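Local coordinates for protein endo-beta-1,2-glucanase (Talaromyces funiculosus, PDB 6IMV) that hydrolyses internal beta-1,2-glucosidic linkages of beta-1,2-glucans as an endo-acting fungal glycoside hydrolase, at residues Asn47-Asn52 against Ala429-Asp434; Ile64-Gly69 against Asn349-Ala354. One frame throughout, in Å; residues are numbered along the deposited sequence.

Overall arrangement
Strand 427-432 joins the two contacts. With the start of helix 433-443 it supplies the 429-434 side of contact 1, and at Ala429 it reaches both segments of contact 2: Ala429 N and Thr351 OG1 stand 2.8 Å apart and Ala429 O and Ile64 N 3.1 Å, both probable hydrogen bonds. Leu431 CD1 also packs on Ile64 CG2 at 3.8 Å. The centres of the contacts are about 15 Å apart, and in sequence both segments of contact 2 fall between the two segments of contact 1. Contact 1 borders the sugar pocket directly, through Thr432 and Asp434; contact 2 lies farther out, the Thr351 side chain about 11 Å from a bound glucose, and carries an N-linked glycan.

Contact 1 (Asn47-Asn52 against Ala429-Asp434); sequences NNISYN and ALLTWD. With BGC (beta-D-glucopyranose), chain I.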
loop_
_atom_site.group_PDB
_atom_site.type_symbol
_atom_site.label_atom_id
_atom_site.label_comp_id
_atom_site.label_asym_id
_atom_site.label_seq_id
_atom_site.Cartn_x
_atom_site.Cartn_y
_atom_site.Cartn_z
ATOM N N ASN A 47 -7.701 10.028 15.847
ATOM C CA ASN A 47 -7.500 11.424 15.512
ATOM C C ASN A 47 -6.109 11.863 15.985
ATOM O O ASN A 47 -5.665 11.471 17.065
ATOM C CB ASN A 47 -8.579 12.315 16.131
ATOM C CG ASN A 47 -8.432 13.754 15.699
ATOM O OD1 ASN A 47 -8.409 14.035 14.509
ATOM N ND2 ASN A 47 -8.288 14.665 16.649
ATOM N N ASN A 48 -5.431 12.655 15.146
ATOM C CA ASN A 48 -4.111 13.246 15.409
ATOM C C ASN A 48 -2.999 12.190 15.379
ATOM O O ASN A 48 -1.834 12.534 15.556
ATOM C CB ASN A 48 -4.058 14.027 16.729
ATOM C CG ASN A 48 -4.570 15.445 16.595
ATOM O OD1 ASN A 48 -5.775 15.677 16.586
ATOM N ND2 ASN A 48 -3.669 16.405 16.508
ATOM N N ILE A 49 -3.341 10.917 15.158
ATOM C CA ILE A 49 -2.340 9.860 15.030
ATOM C C ILE A 49 -2.215 9.464 13.553
ATOM O O ILE A 49 -1.116 9.525 13.003
ATOM C CB ILE A 49 -2.684 8.648 15.917
ATOM C CG1 ILE A 49 -2.854 9.037 17.393
ATOM C CG2 ILE A 49 -1.646 7.552 15.732
ATOM C CD1 ILE A 49 -1.611 9.578 18.047
ATOM N N SER A 50 -3.336 9.042 12.945
ATOM C CA SER A 50 -3.344 8.524 11.569
ATOM C C SER A 50 -4.291 9.322 10.664
ATOM O O SER A 50 -4.175 9.225 9.443
ATOM C CB SER A 50 -3.709 7.063 11.533
ATOM O OG SER A 50 -5.046 6.854 11.973
ATOM N N TYR A 51 -5.253 10.056 11.242
ATOM C CA TYR A 51 -6.165 10.843 10.437
ATOM C C TYR A 51 -6.701 12.036 11.234
ATOM O O TYR A 51 -6.528 12.146 12.444
ATOM C CB TYR A 51 -7.284 9.961 9.874
ATOM C CG TYR A 51 -8.358 9.562 10.855
ATOM C CD1 TYR A 51 -8.132 8.599 11.830
ATOM C CD2 TYR A 51 -9.619 10.130 10.785
ATOM C CE1 TYR A 51 -9.130 8.217 12.712
ATOM C CE2 TYR A 51 -10.621 9.777 11.675
ATOM C CZ TYR A 51 -10.373 8.818 12.640
ATOM O OH TYR A 51 -11.376 8.485 13.491
ATOM N N ASN A 52 -7.319 12.952 10.492
ATOM C CA ASN A 52 -8.000 14.121 11.019
ATOM C C ASN A 52 -9.499 13.801 11.040
ATOM O O ASN A 52 -10.100 13.696 9.999
ATOM C CB ASN A 52 -7.657 15.342 10.159
ATOM C CG ASN A 52 -8.282 16.637 10.635
ATOM O OD1 ASN A 52 -9.292 16.622 11.341
ATOM N ND2 ASN A 52 -7.699 17.757 10.229
ATOM N N ALA A 429 11.319 5.782 15.094
ATOM C CA ALA A 429 10.279 5.937 16.113
ATOM C C ALA A 429 9.108 6.692 15.481
ATOM O O ALA A 429 8.906 7.895 15.698
ATOM C CB ALA A 429 10.852 6.640 17.321
ATOM N N LEU A 430 8.380 5.967 14.629
ATOM C CA LEU A 430 7.456 6.545 13.700
ATOM C C LEU A 430 6.356 5.523 13.391
ATOM O O LEU A 430 6.585 4.309 13.480
ATOM C CB LEU A 430 8.255 6.925 12.448
ATOM C CG LEU A 430 7.478 7.625 11.332
ATOM C CD1 LEU A 430 7.134 9.045 11.733
ATOM C CD2 LEU A 430 8.267 7.614 10.033
ATOM N N LEU A 431 5.165 6.037 13.059
ATOM C CA LEU A 431 4.058 5.253 12.529
ATOM C C LEU A 431 3.652 5.839 11.173
ATOM O O LEU A 431 3.491 7.045 11.077
ATOM C CB LEU A 431 2.865 5.328 13.489
ATOM C CG LEU A 431 3.166 5.195 14.979
ATOM C CD1 LEU A 431 1.941 5.594 15.788
ATOM C CD2 LEU A 431 3.623 3.785 15.333
ATOM N N THR A 432 3.458 4.991 10.154
ATOM C CA THR A 432 2.854 5.423 8.897
ATOM C C THR A 432 1.853 4.373 8.414
ATOM O O THR A 432 1.962 3.199 8.771
ATOM C CB THR A 432 3.907 5.682 7.807
ATOM O OG1 THR A 432 4.544 4.448 7.480
ATOM C CG2 THR A 432 4.955 6.699 8.219
ATOM N N TRP A 433 0.889 4.810 7.591
ATOM C CA TRP A 433 -0.053 3.901 6.927
ATOM C C TRP A 433 0.724 2.855 6.130
ATOM O O TRP A 433 0.412 1.658 6.208
ATOM C CB TRP A 433 -1.033 4.646 6.011
ATOM C CG TRP A 433 -2.042 5.460 6.752
ATOM C CD1 TRP A 433 -1.881 6.732 7.207
ATOM C CD2 TRP A 433 -3.364 5.053 7.149
ATOM N NE1 TRP A 433 -3.012 7.154 7.843
ATOM C CE2 TRP A 433 -3.942 6.147 7.828
ATOM C CE3 TRP A 433 -4.116 3.884 6.992
ATOM C CZ2 TRP A 433 -5.231 6.098 8.359
ATOM C CZ3 TRP A 433 -5.387 3.837 7.520
ATOM C CH2 TRP A 433 -5.931 4.924 8.202
ATOM N N ASP A 434 1.715 3.331 5.360
ATOM C CA ASP A 434 2.506 2.490 4.453
ATOM C C ASP A 434 3.167 1.328 5.219
ATOM O O ASP A 434 3.169 0.197 4.722
ATOM C CB ASP A 434 3.536 3.326 3.680
ATOM C CG ASP A 434 2.973 4.078 2.479
ATOM O OD1 ASP A 434 2.062 4.885 2.663
ATOM O OD2 ASP A 434 3.486 3.879 1.358
HETATM C C2 BGC I . 7.848 10.510 2.247
HETATM C C3 BGC I . 7.723 10.265 3.761
HETATM C C4 BGC I . 6.609 9.254 4.096
HETATM C C5 BGC I . 6.736 8.017 3.193
HETATM C C6 BGC I . 5.620 6.992 3.412
HETATM C C1 BGC I . 7.912 9.188 1.494
HETATM O O1 BGC I . 7.991 9.341 0.075
HETATM O O2 BGC I . 9.051 11.216 1.996
HETATM O O3 BGC I . 7.482 11.493 4.451
HETATM O O4 BGC I . 6.642 8.870 5.486
HETATM O O5 BGC I . 6.755 8.416 1.817
HETATM O O6 BGC I . 4.376 7.570 3.025
#
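Trp433 reaches across to Ser50 where strand 427-432 of the antiparallel sheet runs into helix 433-443. Thr432 is the N-cap of this helix, its OG1 capping Ser435 N. The polar link is a single hydrogen bond: Trp433 NE1 donates to Ser50 O at 2.9 Å, with an N-H...O angle of 149°. The oxygen sits at the indole edge, almost in the ring plane, while the donor is tilted slightly from the carbonyl plane. With CG anti to the carbonyl carbon (chi1 -71°), the indole is carried from the helix start toward the 47-52 loop. A phenylalanine here, lacking the indole N-H, would probably leave Ser50 O without this donor and the ring freer to turn.

Apolar contacts lie beside it. Ser50 CB rests 3.6 Å from Trp433 CZ2, while its OG bonds to Phe44 O. Ile49 and Leu431 meet obliquely by their methyls, CG2 to CD1 at 4.1 Å. Phe44 touches both and meets the Trp433 ring edge-to-face.

The sugar lies beyond the strand. Asp434 OD1, salt-bridged to Lys82, stands 3.6 Å from glucose O6, and Thr432 CG2 approaches glucose O4 at 3.9 Å.

Contact 2 (Ile64-Gly69 against Asn349-Ala354); sequences IDWVTG and NVTDPA. With NAG (2-acetamido-2-deoxy-beta-D-glucopyranose), chain C.
Pro353 leans its CB-CG edge over one face of the Trp66 indole, and this CH-pi contact is the tight part. Pro353 CB stands 3.8 Å from the centroid of the five-membered ring of Trp66, only 4° off the ring normal. Next to it, Pro353 CG rests over the same face, 3.7 Å from Trp66 CE2 and so toward the six-membered ring. Trp66 CG is anti to the backbone N (chi1 -179°), which extends the indole alongside the proline, both side chains pointing the same way.

Elsewhere the fit is looser. Thr351 CB only approaches Trp66 CZ3, at 4.2 Å, and no hydrogen bond joins the segments. Each backbone is instead shaped from within by an Asx turn. Asp65 OD2 accepts from Val67 N, above the carboxylate plane, and from Thr68 N through its anti lone pair at 2.9 Å; Asp352 OD1 accepts from Ala354 N. The Pro353 side is the exposed one, whereas Thr351 is buried. Asn349, first residue of an Asn-Val-Thr glycosylation sequon, is bonded through ND2 to C1 of the N-acetylglucosamine at 1.4 Å.

Lys409 makes a cation-pi contact with Trp66, whose side chain also touches Ala429. The 64-69 loop connects antiparallel strands 57-64 and 71-78, and its tryptophan meets the end of strand 347-352, which pairs antiparallel with strand 357-362.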
loop_
_atom_site.group_PDB
_atom_site.type_symbol
_atom_site.label_atom_id
_atom_site.label_comp_id
_atom_site.label_asym_id
_atom_site.label_seq_id
_atom_site.Cartn_x
_atom_site.Cartn_y
_atom_site.Cartn_z
ATOM N N ILE A 64 6.610 9.080 17.325
ATOM C CA ILE A 64 6.346 8.722 18.704
ATOM C C ILE A 64 7.631 8.971 19.496
ATOM O O ILE A 64 8.743 8.895 18.943
ATOM C CB ILE A 64 5.826 7.271 18.831
ATOM C CG1 ILE A 64 6.836 6.233 18.321
ATOM C CG2 ILE A 64 4.495 7.140 18.121
ATOM C CD1 ILE A 64 6.324 4.801 18.347
ATOM N N ASP A 65 7.465 9.288 20.783
ATOM C CA ASP A 65 8.571 9.687 21.639
ATOM C C ASP A 65 9.558 8.520 21.782
ATOM O O ASP A 65 9.179 7.372 22.024
ATOM C CB ASP A 65 8.059 10.172 22.995
ATOM C CG ASP A 65 9.165 10.668 23.908
ATOM O OD1 ASP A 65 9.533 11.833 23.773
ATOM O OD2 ASP A 65 9.670 9.857 24.718
ATOM N N TRP A 66 10.843 8.845 21.647
ATOM C CA TRP A 66 11.921 7.885 21.704
ATOM C C TRP A 66 11.822 6.989 22.947
ATOM O O TRP A 66 12.044 5.788 22.854
ATOM C CB TRP A 66 13.277 8.593 21.653
ATOM C CG TRP A 66 14.402 7.612 21.682
ATOM C CD1 TRP A 66 15.208 7.293 22.741
ATOM C CD2 TRP A 66 14.794 6.746 20.605
ATOM N NE1 TRP A 66 16.105 6.322 22.377
ATOM C CE2 TRP A 66 15.871 5.967 21.073
ATOM C CE3 TRP A 66 14.349 6.572 19.290
ATOM C CZ2 TRP A 66 16.514 5.033 20.265
ATOM C CZ3 TRP A 66 14.981 5.644 18.497
ATOM C CH2 TRP A 66 16.045 4.884 18.982
ATOM N N VAL A 67 11.506 7.585 24.100
ATOM C CA VAL A 67 11.472 6.879 25.372
ATOM C C VAL A 67 10.074 6.304 25.630
ATOM O O VAL A 67 9.957 5.132 25.973
ATOM C CB VAL A 67 11.940 7.779 26.532
ATOM C CG1 VAL A 67 11.730 7.111 27.892
ATOM C CG2 VAL A 67 13.391 8.210 26.349
ATOM N N THR A 68 9.023 7.124 25.505
ATOM C CA THR A 68 7.692 6.711 25.975
ATOM C C THR A 68 6.943 5.884 24.925
ATOM O O THR A 68 6.080 5.104 25.291
ATOM C CB THR A 68 6.824 7.902 26.394
ATOM O OG1 THR A 68 6.422 8.596 25.215
ATOM C CG2 THR A 68 7.530 8.826 27.363
ATOM N N GLY A 69 7.229 6.116 23.637
ATOM C CA GLY A 69 6.483 5.489 22.538
ATOM C C GLY A 69 5.085 6.072 22.359
ATOM O O GLY A 69 4.235 5.451 21.712
ATOM N N ASN A 349 13.926 6.004 7.518
ATOM C CA ASN A 349 15.155 5.696 8.213
ATOM C C ASN A 349 14.935 5.894 9.715
ATOM O O ASN A 349 13.869 6.369 10.146
ATOM C CB ASN A 349 16.285 6.591 7.698
ATOM C CG ASN A 349 17.670 5.988 7.817
ATOM O OD1 ASN A 349 17.867 4.960 8.470
ATOM N ND2 ASN A 349 18.630 6.640 7.178
ATOM N N VAL A 350 15.965 5.558 10.496
ATOM C CA VAL A 350 15.937 5.645 11.953
ATOM C C VAL A 350 15.740 7.098 12.406
ATOM O O VAL A 350 16.059 8.060 11.693
ATOM C CB VAL A 350 17.212 5.054 12.576
ATOM C CG1 VAL A 350 17.398 3.598 12.209
ATOM C CG2 VAL A 350 18.460 5.847 12.208
ATOM N N THR A 351 15.212 7.220 13.624
ATOM C CA THR A 351 15.139 8.447 14.363
ATOM C C THR A 351 16.502 8.721 15.009
ATOM O O THR A 351 17.137 7.818 15.547
ATOM C CB THR A 351 14.062 8.360 15.454
ATOM O OG1 THR A 351 12.802 8.151 14.815
ATOM C CG2 THR A 351 14.001 9.595 16.328
ATOM N N ASP A 352 16.925 9.984 14.948
ATOM C CA ASP A 352 17.998 10.491 15.767
ATOM C C ASP A 352 17.418 10.811 17.143
ATOM O O ASP A 352 16.657 11.765 17.282
ATOM C CB ASP A 352 18.644 11.721 15.132
ATOM C CG ASP A 352 19.807 12.271 15.944
ATOM O OD1 ASP A 352 19.986 11.829 17.100
ATOM O OD2 ASP A 352 20.541 13.119 15.405
ATOM N N PRO A 353 17.751 10.043 18.205
ATOM C CA PRO A 353 17.169 10.282 19.525
ATOM C C PRO A 353 17.413 11.719 20.034
ATOM O O PRO A 353 16.594 12.258 20.760
ATOM C CB PRO A 353 17.849 9.245 20.439
ATOM C CG PRO A 353 18.398 8.195 19.500
ATOM C CD PRO A 353 18.705 8.925 18.207
ATOM N N ALA A 354 18.544 12.320 19.651
ATOM C CA ALA A 354 18.903 13.677 20.092
ATOM C C ALA A 354 17.880 14.705 19.587
ATOM O O ALA A 354 17.512 15.616 20.330
ATOM C CB ALA A 354 20.303 14.022 19.635
HETATM C C1 NAG C . 20.010 6.230 7.163
HETATM C C2 NAG C . 20.727 6.991 6.066
HETATM C C3 NAG C . 22.161 6.488 5.985
HETATM C C4 NAG C . 22.859 6.699 7.312
HETATM C C5 NAG C . 22.037 6.107 8.449
HETATM C C6 NAG C . 22.616 6.533 9.796
HETATM C C7 NAG C . 19.112 7.646 4.338
HETATM C C8 NAG C . 18.626 7.358 2.947
HETATM N N2 NAG C . 20.058 6.831 4.789
HETATM O O3 NAG C . 22.855 7.171 4.956
HETATM O O4 NAG C . 24.123 6.021 7.247
HETATM O O5 NAG C . 20.662 6.511 8.398
HETATM O O6 NAG C . 21.889 5.864 10.820
HETATM O O7 NAG C . 18.665 8.563 5.004
#